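Local atomic coordinates of reducing end xylose-releasing exo-oligoxylanase (Bacillus halodurans, PDB entry 1WU4), a protein that hydrolyses xylooligosaccharides of three or more units, releasing xylose from the reducing end with inversion of anomeric configuration. Residues Cys363-Leu366 / Phe367-Ala371; Ala211-Glu214 / Asp215-Phe218; Trp94-Lys97 / Asn98-Thr102; Glu286-Asn289 / Lys290-Phe294. The protein carries 1 engineered substitution. All blocks are in the same frame, centred on the assembly; numbering follows the deposited sequence.

In the fold
All four contacts are local, each made within a single run of chain in the (alpha/alpha)6 barrel of a family 8 glycoside hydrolase, and no two share a helix. Contact 1, in helix 358-372, lies in the core: every touching residue is buried, and rings, a thioether and leucines dominate. The other three are centred 20 to 22 Å from the chain centre, against 10 Å for contact 1. Contact 2 is a water-rich, charged turn leading into helix 216-233. Contact 3 ends helix 85-99 with aromatic and methionine contacts. Contact 4, in helix 282-295, divides its chemistry between an apolar face and polar groups joined through water. Contacts 3 and 4 lie on opposite sides of the chain centre.

Contact 1: Cys363-Leu366 / Phe367-Ala371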
loop_
_atom_site.group_PDB
_atom_site.type_symbol
_atom_site.label_atom_id
_atom_site.label_comp_id
_atom_site.label_asym_id
_atom_site.label_seq_id
_atom_site.Cartn_x
_atom_site.Cartn_y
_atom_site.Cartn_z
ATOM N N CYS A 363 9.616 1.126 3.337
ATOM C CA CYS A 363 8.536 0.219 2.956
ATOM C C CYS A 363 8.188 0.548 1.506
ATOM O O CYS A 363 8.078 -0.344 0.666
ATOM C CB CYS A 363 7.296 0.416 3.833
ATOM S SG CYS A 363 7.418 -0.304 5.482
ATOM N N LEU A 364 8.028 1.838 1.221
ATOM C CA LEU A 364 7.709 2.286 -0.133
ATOM C C LEU A 364 8.838 1.900 -1.085
ATOM O O LEU A 364 8.600 1.530 -2.234
ATOM C CB LEU A 364 7.495 3.808 -0.144
ATOM C CG LEU A 364 6.092 4.331 0.201
ATOM C CD1 LEU A 364 5.525 3.612 1.413
ATOM C CD2 LEU A 364 6.158 5.829 0.441
ATOM N N TYR A 365 10.067 1.976 -0.584
ATOM C CA TYR A 365 11.260 1.644 -1.348
ATOM C C TYR A 365 11.238 0.169 -1.769
ATOM O O TYR A 365 11.427 -0.149 -2.944
ATOM C CB TYR A 365 12.490 1.937 -0.485
ATOM C CG TYR A 365 13.814 1.998 -1.212
ATOM C CD1 TYR A 365 14.532 3.192 -1.285
ATOM C CD2 TYR A 365 14.384 0.851 -1.763
ATOM C CE1 TYR A 365 15.787 3.243 -1.877
ATOM C CE2 TYR A 365 15.642 0.891 -2.361
ATOM C CZ TYR A 365 16.336 2.089 -2.409
ATOM O OH TYR A 365 17.596 2.122 -2.961
ATOM N N LEU A 366 11.004 -0.737 -0.820
ATOM C CA LEU A 366 10.981 -2.155 -1.161
ATOM C C LEU A 366 9.847 -2.485 -2.128
ATOM O O LEU A 366 10.034 -3.277 -3.049
ATOM C CB LEU A 366 10.880 -3.030 0.098
ATOM C CG LEU A 366 10.840 -4.545 -0.156
ATOM C CD1 LEU A 366 12.035 -4.975 -0.996
ATOM C CD2 LEU A 366 10.834 -5.291 1.168
ATOM N N PHE A 367 8.674 -1.890 -1.928
ATOM C CA PHE A 367 7.568 -2.155 -2.843
ATOM C C PHE A 367 7.956 -1.744 -4.266
ATOM O O PHE A 367 7.689 -2.469 -5.222
ATOM C CB PHE A 367 6.298 -1.408 -2.421
ATOM C CG PHE A 367 5.539 -2.072 -1.303
ATOM C CD1 PHE A 367 5.344 -3.451 -1.288
ATOM C CD2 PHE A 367 4.980 -1.308 -0.287
ATOM C CE1 PHE A 367 4.600 -4.059 -0.274
ATOM C CE2 PHE A 367 4.234 -1.904 0.729
ATOM C CZ PHE A 367 4.044 -3.282 0.734
ATOM N N ALA A 368 8.596 -0.586 -4.396
ATOM C CA ALA A 368 9.020 -0.102 -5.707
ATOM C C ALA A 368 10.099 -1.003 -6.310
ATOM O O ALA A 368 10.118 -1.234 -7.520
ATOM C CB ALA A 368 9.526 1.325 -5.593
ATOM N N MET A 369 10.992 -1.517 -5.468
ATOM C CA MET A 369 12.051 -2.399 -5.950
ATOM C C MET A 369 11.426 -3.687 -6.479
ATOM O O MET A 369 11.849 -4.220 -7.505
ATOM C CB MET A 369 13.032 -2.728 -4.822
ATOM C CG MET A 369 14.411 -3.141 -5.313
ATOM S SD MET A 369 15.250 -1.805 -6.211
ATOM C CE MET A 369 16.222 -1.081 -4.917
ATOM N N LEU A 370 10.414 -4.190 -5.780
ATOM C CA LEU A 370 9.743 -5.407 -6.212
ATOM C C LEU A 370 8.962 -5.164 -7.503
ATOM O O LEU A 370 9.087 -5.923 -8.460
ATOM C CB LEU A 370 8.789 -5.913 -5.125
ATOM C CG LEU A 370 9.428 -6.451 -3.840
ATOM C CD1 LEU A 370 8.343 -6.751 -2.819
ATOM C CD2 LEU A 370 10.237 -7.706 -4.148
ATOM N N ALA A 371 8.166 -4.100 -7.534
ATOM C CA ALA A 371 7.359 -3.803 -8.713
ATOM C C ALA A 371 8.172 -3.485 -9.966
ATOM O O ALA A 371 7.880 -3.995 -11.051
ATOM C CB ALA A 371 6.393 -2.657 -8.411
#
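Helix 358-372 belongs to the (alpha/alpha)6 barrel, and the successive turns Cys363-Leu366 and Phe367-Ala371 are buried within it. Four regular i to i+4 bonds join them, from Phe367 N to Cys363 O (3.1 Å) through to Leu370 N and Leu366 O (2.9 Å). The tightest side-chain meeting is on the side turned to helix 25-40, where the methyl of Met369 comes obliquely to the ring of Tyr365, CE to CE2 3.3 Å. Both residues hold CG anti to the backbone N (chi1 -165° for Tyr365, -157° for Met369), which sends the two side chains the same way, and bends at chi2 and chi3 of Met369 fold the thioether back so that CE reaches the ring. The Tyr365 hydroxyl is held by hydrogen bonds to Thr350 O and Arg31 NH2, which fixes the far end of the ring, while Phe347 meets it edge-to-face. A leucine here would probably leave Thr350 O and Arg31 without this hydroxyl and the Met369 methyl without its aromatic neighbour. The Leu364 side chain lies about 6 Å from that of Glu70, the probable proton donor. On another side, the Phe367 ring lies obliquely against the preceding turn, CD2 3.4 Å from Cys363 O, and Leu370 CG rests 3.3 Å from Leu366 O.

Contact 2: Ala211-Glu214 / Asp215-Phe218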
loop_
_atom_site.group_PDB
_atom_site.type_symbol
_atom_site.label_atom_id
_atom_site.label_comp_id
_atom_site.label_asym_id
_atom_site.label_seq_id
_atom_site.Cartn_x
_atom_site.Cartn_y
_atom_site.Cartn_z
ATOM N N ALA A 211 -13.299 -13.138 -2.663
ATOM C CA ALA A 211 -14.053 -12.867 -1.442
ATOM C C ALA A 211 -15.308 -13.736 -1.412
ATOM O O ALA A 211 -15.563 -14.500 -2.346
ATOM C CB ALA A 211 -14.437 -11.393 -1.378
ATOM N N ASN A 212 -16.086 -13.641 -0.337
ATOM C CA ASN A 212 -17.322 -14.415 -0.274
ATOM C C ASN A 212 -18.114 -14.054 -1.530
ATOM O O ASN A 212 -18.169 -12.888 -1.924
ATOM C CB ASN A 212 -18.133 -14.065 0.976
ATOM C CG ASN A 212 -17.507 -14.604 2.247
ATOM O OD1 ASN A 212 -16.829 -15.631 2.230
ATOM N ND2 ASN A 212 -17.749 -13.924 3.361
ATOM N N GLU A 213 -18.734 -15.048 -2.153
ATOM C CA GLU A 213 -19.478 -14.803 -3.384
ATOM C C GLU A 213 -20.534 -13.711 -3.285
ATOM O O GLU A 213 -20.753 -12.978 -4.247
ATOM C CB GLU A 213 -20.120 -16.100 -3.885
ATOM C CG GLU A 213 -19.106 -17.128 -4.357
ATOM C CD GLU A 213 -19.730 -18.247 -5.168
ATOM O OE1 GLU A 213 -20.231 -17.973 -6.284
ATOM O OE2 GLU A 213 -19.723 -19.400 -4.691
ATOM N N GLU A 214 -21.179 -13.590 -2.132
ATOM C CA GLU A 214 -22.217 -12.581 -1.960
ATOM C C GLU A 214 -21.697 -11.150 -2.114
ATOM O O GLU A 214 -22.487 -10.219 -2.279
ATOM C CB GLU A 214 -22.891 -12.736 -0.592
ATOM C CG GLU A 214 -22.066 -12.209 0.567
ATOM C CD GLU A 214 -22.792 -12.293 1.893
ATOM O OE1 GLU A 214 -24.000 -11.976 1.935
ATOM O OE2 GLU A 214 -22.151 -12.661 2.899
ATOM N N ASP A 215 -20.379 -10.971 -2.061
ATOM C CA ASP A 215 -19.797 -9.637 -2.188
ATOM C C ASP A 215 -18.949 -9.454 -3.437
ATOM O O ASP A 215 -18.342 -8.399 -3.616
ATOM C CB ASP A 215 -18.914 -9.304 -0.978
ATOM C CG ASP A 215 -19.681 -9.273 0.320
ATOM O OD1 ASP A 215 -20.903 -9.006 0.301
ATOM O OD2 ASP A 215 -19.050 -9.500 1.375
ATOM N N ARG A 216 -18.897 -10.457 -4.305
ATOM C CA ARG A 216 -18.062 -10.331 -5.491
ATOM C C ARG A 216 -18.491 -9.239 -6.459
ATOM O O ARG A 216 -17.641 -8.601 -7.082
ATOM C CB ARG A 216 -17.931 -11.686 -6.191
ATOM C CG ARG A 216 -17.103 -12.639 -5.343
ATOM C CD ARG A 216 -16.858 -13.986 -5.981
ATOM N NE ARG A 216 -16.130 -14.840 -5.047
ATOM C CZ ARG A 216 -15.785 -16.101 -5.281
ATOM N NH1 ARG A 216 -16.093 -16.681 -6.433
ATOM N NH2 ARG A 216 -15.135 -16.784 -4.350
ATOM N N VAL A 217 -19.794 -9.005 -6.577
ATOM C CA VAL A 217 -20.271 -7.944 -7.453
ATOM C C VAL A 217 -19.880 -6.609 -6.817
ATOM O O VAL A 217 -19.401 -5.704 -7.500
ATOM C CB VAL A 217 -21.800 -8.012 -7.644
ATOM C CG1 VAL A 217 -22.293 -6.766 -8.374
ATOM C CG2 VAL A 217 -22.161 -9.261 -8.441
ATOM N N PHE A 218 -20.069 -6.499 -5.503
ATOM C CA PHE A 218 -19.705 -5.283 -4.780
ATOM C C PHE A 218 -18.238 -4.923 -5.017
ATOM O O PHE A 218 -17.913 -3.776 -5.315
ATOM C CB PHE A 218 -19.918 -5.457 -3.274
ATOM C CG PHE A 218 -19.310 -4.355 -2.452
ATOM C CD1 PHE A 218 -19.980 -3.151 -2.266
ATOM C CD2 PHE A 218 -18.034 -4.505 -1.910
ATOM C CE1 PHE A 218 -19.386 -2.110 -1.550
ATOM C CE2 PHE A 218 -17.434 -3.474 -1.199
ATOM C CZ PHE A 218 -18.109 -2.277 -1.018
HETATM O O HOH W 1 -19.741 -11.611 2.985
HETATM O O HOH W 2 -21.992 -10.742 -5.408
HETATM O O HOH W 3 -22.191 -8.109 -4.215
#
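Arg216 reaches back five residues and grips Ala211 O side-on with two nitrogens, NE at 2.8 Å and NH2 at 3.1 Å. The acceptor lies close to the guanidinium plane, and an arginine chain extended from CG to NE delivers the group there. Two backbone bonds tighten the same turn: Asp215 N to Asn212 O (2.9 Å) and Arg216 N to Glu213 O (3.1 Å). In van der Waals packing, the aliphatic CG of Glu213 lies over the centre of one guanidinium face, 3.6 Å from Arg216 CZ. The carboxylate beyond it lies out of the guanidinium plane, so only a longer-range charge attraction is left between them. Among the acids, Glu214 and Asp215 run side by side, their carboxylate planes nearly parallel (6°) but not in one plane. One water donates to Glu214 OE2 (2.6 Å) and to Asp215 OD2 (2.7 Å) and accepts from Asn212 ND2, which probably eases the repulsion. Two further waters link Glu213 O to Val217 N and Glu214 O to Phe218 N in the new helix. The turn connects helix 201-210 to helix 216-233, and helix 154-167 flanks it, with His163 against Asn212 and Glu214 and His167 NE2 hydrogen-bonded to Asp215 OD1.

Contact 3: Trp94-Lys97 / Asn98-Thr102; sequences WTMK and NMYMT
The amide oxygen of Asn98 sits over the face of the Trp94 indole, with OD1 3.3 Å from CE2, close to the middle of the double ring. The amide stands steeply on the indole, the two planes 70° apart, so that the oxygen and not the flat of the amide meets the pi surface. Asn98 CB shares that face, making a CH-pi contact 4.0 Å from the centroid of the Trp94 six-membered ring. Trp94 CG lies anti to the backbone N (chi1 -160°), which lays the indole alongside the next turn, against Asn98 and Met99. Met99 takes the rim of the same ring: SD lies at the edge, in plane, in a Met-aromatic contact, and CG is 3.8 Å from Trp94 CZ3. All this belongs to the last turns of helix 85-99 in the (alpha/alpha)6 barrel, where the winding widens to a pi-type turn. Thr95 O there accepts two donors, Met99 N at 2.8 Å and Tyr100 N at 3.1 Å, the second in the carbonyl plane. A second Met-aromatic pair follows: Met96, bent at chi2 and chi3, runs alongside Tyr100, its SD approaching obliquely at 4.8 Å from the Tyr100 ring centroid, while its CE makes an off-centre CH-pi contact with that ring. Phe110 meets the Tyr100 ring edge-to-face, and Met72 of helix 69-81 touches Trp94, Thr95 and Met99. One water donates to both Lys97 O (2.9 Å) and Tyr100 O (2.7 Å), bridging the carbonyls where the chain leaves the helix.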
loop_
_atom_site.group_PDB
_atom_site.type_symbol
_atom_site.label_atom_id
_atom_site.label_comp_id
_atom_site.label_asym_id
_atom_site.label_seq_id
_atom_site.Cartn_x
_atom_site.Cartn_y
_atom_site.Cartn_z
ATOM N N TRP A 94 1.555 -12.136 15.471
ATOM C CA TRP A 94 1.644 -10.980 16.360
ATOM C C TRP A 94 0.407 -10.106 16.165
ATOM O O TRP A 94 -0.180 -9.605 17.123
ATOM C CB TRP A 94 2.895 -10.157 16.036
ATOM C CG TRP A 94 3.367 -9.242 17.142
ATOM C CD1 TRP A 94 4.356 -9.503 18.051
ATOM C CD2 TRP A 94 2.907 -7.911 17.426
ATOM N NE1 TRP A 94 4.546 -8.419 18.873
ATOM C CE2 TRP A 94 3.672 -7.428 18.514
ATOM C CE3 TRP A 94 1.926 -7.077 16.866
ATOM C CZ2 TRP A 94 3.488 -6.150 19.053
ATOM C CZ3 TRP A 94 1.744 -5.802 17.405
ATOM C CH2 TRP A 94 2.524 -5.353 18.488
ATOM N N THR A 95 0.026 -9.929 14.903
ATOM C CA THR A 95 -1.131 -9.122 14.542
ATOM C C THR A 95 -2.418 -9.638 15.180
ATOM O O THR A 95 -3.173 -8.875 15.785
ATOM C CB THR A 95 -1.302 -9.090 13.010
ATOM O OG1 THR A 95 -0.130 -8.522 12.414
ATOM C CG2 THR A 95 -2.516 -8.261 12.620
ATOM N N MET A 96 -2.672 -10.933 15.037
ATOM C CA MET A 96 -3.875 -11.525 15.606
ATOM C C MET A 96 -3.860 -11.532 17.129
ATOM O O MET A 96 -4.894 -11.352 17.770
ATOM C CB MET A 96 -4.052 -12.953 15.088
ATOM C CG MET A 96 -4.654 -13.036 13.692
ATOM S SD MET A 96 -6.276 -12.243 13.613
ATOM C CE MET A 96 -7.154 -13.158 14.860
ATOM N N LYS A 97 -2.684 -11.726 17.706
ATOM C CA LYS A 97 -2.550 -11.773 19.152
ATOM C C LYS A 97 -2.705 -10.415 19.835
ATOM O O LYS A 97 -3.400 -10.296 20.846
ATOM C CB LYS A 97 -1.188 -12.370 19.511
ATOM C CG LYS A 97 -0.958 -12.585 20.997
ATOM C CD LYS A 97 0.457 -13.084 21.263
ATOM C CE LYS A 97 0.765 -14.354 20.479
ATOM N NZ LYS A 97 -0.163 -15.473 20.811
ATOM N N ASN A 98 -2.080 -9.387 19.271
ATOM C CA ASN A 98 -2.096 -8.059 19.875
ATOM C C ASN A 98 -2.945 -6.967 19.232
ATOM O O ASN A 98 -3.326 -6.012 19.906
ATOM C CB ASN A 98 -0.658 -7.542 19.973
ATOM C CG ASN A 98 0.252 -8.483 20.730
ATOM O OD1 ASN A 98 1.317 -8.863 20.242
ATOM N ND2 ASN A 98 -0.159 -8.861 21.933
ATOM N N MET A 99 -3.242 -7.092 17.944
ATOM C CA MET A 99 -3.995 -6.047 17.266
ATOM C C MET A 99 -5.468 -6.337 17.002
ATOM O O MET A 99 -6.288 -5.422 17.027
ATOM C CB MET A 99 -3.282 -5.686 15.957
ATOM C CG MET A 99 -1.781 -5.467 16.142
ATOM S SD MET A 99 -0.898 -4.964 14.647
ATOM C CE MET A 99 -0.745 -3.208 14.936
ATOM N N TYR A 100 -5.810 -7.596 16.756
ATOM C CA TYR A 100 -7.202 -7.944 16.485
ATOM C C TYR A 100 -8.086 -7.589 17.675
ATOM O O TYR A 100 -7.781 -7.943 18.816
ATOM C CB TYR A 100 -7.344 -9.431 16.171
ATOM C CG TYR A 100 -8.762 -9.819 15.827
ATOM C CD1 TYR A 100 -9.337 -9.429 14.616
ATOM C CD2 TYR A 100 -9.543 -10.541 16.725
ATOM C CE1 TYR A 100 -10.657 -9.749 14.311
ATOM C CE2 TYR A 100 -10.864 -10.866 16.431
ATOM C CZ TYR A 100 -11.413 -10.468 15.223
ATOM O OH TYR A 100 -12.718 -10.789 14.934
ATOM N N MET A 101 -9.185 -6.895 17.405
ATOM C CA MET A 101 -10.098 -6.477 18.459
ATOM C C MET A 101 -11.339 -7.347 18.590
ATOM O O MET A 101 -12.069 -7.561 17.626
ATOM C CB MET A 101 -10.523 -5.026 18.233
ATOM C CG MET A 101 -9.370 -4.040 18.305
ATOM S SD MET A 101 -9.883 -2.322 18.095
ATOM C CE MET A 101 -10.020 -2.222 16.306
ATOM N N THR A 102 -11.577 -7.838 19.801
ATOM C CA THR A 102 -12.739 -8.670 20.070
ATOM C C THR A 102 -13.824 -7.868 20.779
ATOM O O THR A 102 -14.956 -8.328 20.902
ATOM C CB THR A 102 -12.378 -9.863 20.970
ATOM O OG1 THR A 102 -11.800 -9.379 22.188
ATOM C CG2 THR A 102 -11.394 -10.785 20.269
HETATM O O HOH W 4 -5.627 -8.510 20.402
#

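Contact 4: Glu286-Asn289 / Lys290-Phe294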
loop_
_atom_site.group_PDB
_atom_site.type_symbol
_atom_site.label_atom_id
_atom_site.label_comp_id
_atom_site.label_asym_id
_atom_site.label_seq_id
_atom_site.Cartn_x
_atom_site.Cartn_y
_atom_site.Cartn_z
ATOM N N GLU A 286 -1.255 9.563 -18.443
ATOM C CA GLU A 286 -1.279 11.017 -18.386
ATOM C C GLU A 286 -1.105 11.533 -16.959
ATOM O O GLU A 286 -0.458 12.557 -16.738
ATOM C CB GLU A 286 -2.584 11.536 -18.995
ATOM C CG GLU A 286 -2.657 11.329 -20.506
ATOM C CD GLU A 286 -4.050 11.508 -21.074
ATOM O OE1 GLU A 286 -4.191 11.447 -22.314
ATOM O OE2 GLU A 286 -5.004 11.699 -20.291
ATOM N N GLU A 287 -1.679 10.818 -15.996
ATOM C CA GLU A 287 -1.578 11.201 -14.590
ATOM C C GLU A 287 -0.139 11.084 -14.099
ATOM O O GLU A 287 0.376 11.991 -13.441
ATOM C CB GLU A 287 -2.509 10.320 -13.748
ATOM C CG GLU A 287 -2.205 10.263 -12.250
ATOM C CD GLU A 287 -2.295 11.603 -11.544
ATOM O OE1 GLU A 287 -2.961 12.531 -12.050
ATOM O OE2 GLU A 287 -1.701 11.726 -10.452
ATOM N N ILE A 288 0.515 9.973 -14.424
ATOM C CA ILE A 288 1.899 9.785 -14.008
ATOM C C ILE A 288 2.790 10.820 -14.694
ATOM O O ILE A 288 3.716 11.357 -14.082
ATOM C CB ILE A 288 2.383 8.349 -14.313
ATOM C CG1 ILE A 288 1.614 7.348 -13.435
ATOM C CG2 ILE A 288 3.880 8.233 -14.069
ATOM C CD1 ILE A 288 1.664 7.647 -11.942
ATOM N N ASN A 289 2.504 11.123 -15.958
ATOM C CA ASN A 289 3.301 12.124 -16.657
ATOM C C ASN A 289 3.168 13.479 -15.966
ATOM O O ASN A 289 4.133 14.235 -15.896
ATOM C CB ASN A 289 2.877 12.246 -18.124
ATOM C CG ASN A 289 3.302 11.054 -18.954
ATOM O OD1 ASN A 289 4.146 10.258 -18.536
ATOM N ND2 ASN A 289 2.733 10.935 -20.147
ATOM N N LYS A 290 1.976 13.781 -15.455
ATOM C CA LYS A 290 1.745 15.045 -14.758
ATOM C C LYS A 290 2.577 15.133 -13.480
ATOM O O LYS A 290 3.247 16.141 -13.232
ATOM C CB LYS A 290 0.264 15.204 -14.398
ATOM C CG LYS A 290 -0.669 15.405 -15.581
ATOM C CD LYS A 290 -2.115 15.491 -15.112
ATOM C CE LYS A 290 -3.075 15.475 -16.288
ATOM N NZ LYS A 290 -4.496 15.460 -15.843
ATOM N N ILE A 291 2.528 14.083 -12.663
ATOM C CA ILE A 291 3.280 14.068 -11.416
ATOM C C ILE A 291 4.779 14.164 -11.682
ATOM O O ILE A 291 5.481 14.965 -11.064
ATOM C CB ILE A 291 3.021 12.781 -10.605
ATOM C CG1 ILE A 291 1.543 12.675 -10.230
ATOM C CG2 ILE A 291 3.880 12.789 -9.344
ATOM C CD1 ILE A 291 1.200 11.394 -9.486
ATOM N N GLN A 292 5.267 13.345 -12.606
ATOM C CA GLN A 292 6.688 13.361 -12.917
ATOM C C GLN A 292 7.104 14.702 -13.521
ATOM O O GLN A 292 8.182 15.214 -13.219
ATOM C CB GLN A 292 7.035 12.185 -13.837
ATOM C CG GLN A 292 6.792 10.828 -13.165
ATOM C CD GLN A 292 7.322 9.650 -13.966
ATOM O OE1 GLN A 292 7.526 9.743 -15.179
ATOM N NE2 GLN A 292 7.530 8.524 -13.289
ATOM N N ALA A 293 6.248 15.286 -14.354
ATOM C CA ALA A 293 6.565 16.581 -14.943
ATOM C C ALA A 293 6.696 17.617 -13.826
ATOM O O ALA A 293 7.582 18.474 -13.857
ATOM C CB ALA A 293 5.473 16.999 -15.925
ATOM N N PHE A 294 5.820 17.530 -12.830
ATOM C CA PHE A 294 5.849 18.465 -11.715
ATOM C C PHE A 294 7.167 18.408 -10.948
ATOM O O PHE A 294 7.689 19.438 -10.516
ATOM C CB PHE A 294 4.698 18.182 -10.749
ATOM C CG PHE A 294 4.656 19.123 -9.584
ATOM C CD1 PHE A 294 4.210 20.429 -9.747
ATOM C CD2 PHE A 294 5.101 18.717 -8.328
ATOM C CE1 PHE A 294 4.208 21.320 -8.679
ATOM C CE2 PHE A 294 5.103 19.603 -7.253
ATOM C CZ PHE A 294 4.656 20.908 -7.429
HETATM O O HOH W 5 -4.894 13.476 -13.807
HETATM O O HOH W 6 6.847 10.513 -17.672
#
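Gln292 and Ile288 share the straightest backbone bond of this stretch, Gln292 N to Ile288 O at 2.9 Å with an N-H...O angle of 172°. Equivalent bonds run from Lys290 N to Glu286 O, Ile291 N to Glu287 O and Ala293 N to Asn289 O. Polar side chains on two sides of the helix are joined through water. One molecule donates to Asn289 OD1 (2.8 Å) and to Gln292 OE1 (2.7 Å); Ser334 OG is a second partner of the asparagine oxygen, and Gln292 NE2 bonds to Asn327 O and Ser331 OG. Another water donates to Glu287 OE1 and accepts from Lys290 NZ (2.9 Å), linking charges that do not touch directly, while NZ also bonds to Pro236 O. Without the Gln292 amide, as with an alanine here, Asn327 O and Ser331 OG would probably lose their donor and the water on Asn289 OD1 one of its acceptors. In the packing, the bend at chi2 of Glu287 (61°) turns its carboxylate along the helix, bringing OE2 within 3.1 Å of Ile291 CD1. The CG2 branch of Ile288 lies 3.7 Å from Gln292 CD, pressed on the extended glutamine. Ile288, Glu287 and Ile291 face helix 265-278 through Ala268 and Ile271, whereas Gln292 reaches helix 320-329 and the loop after it, so that helix 282-295 is tied to both.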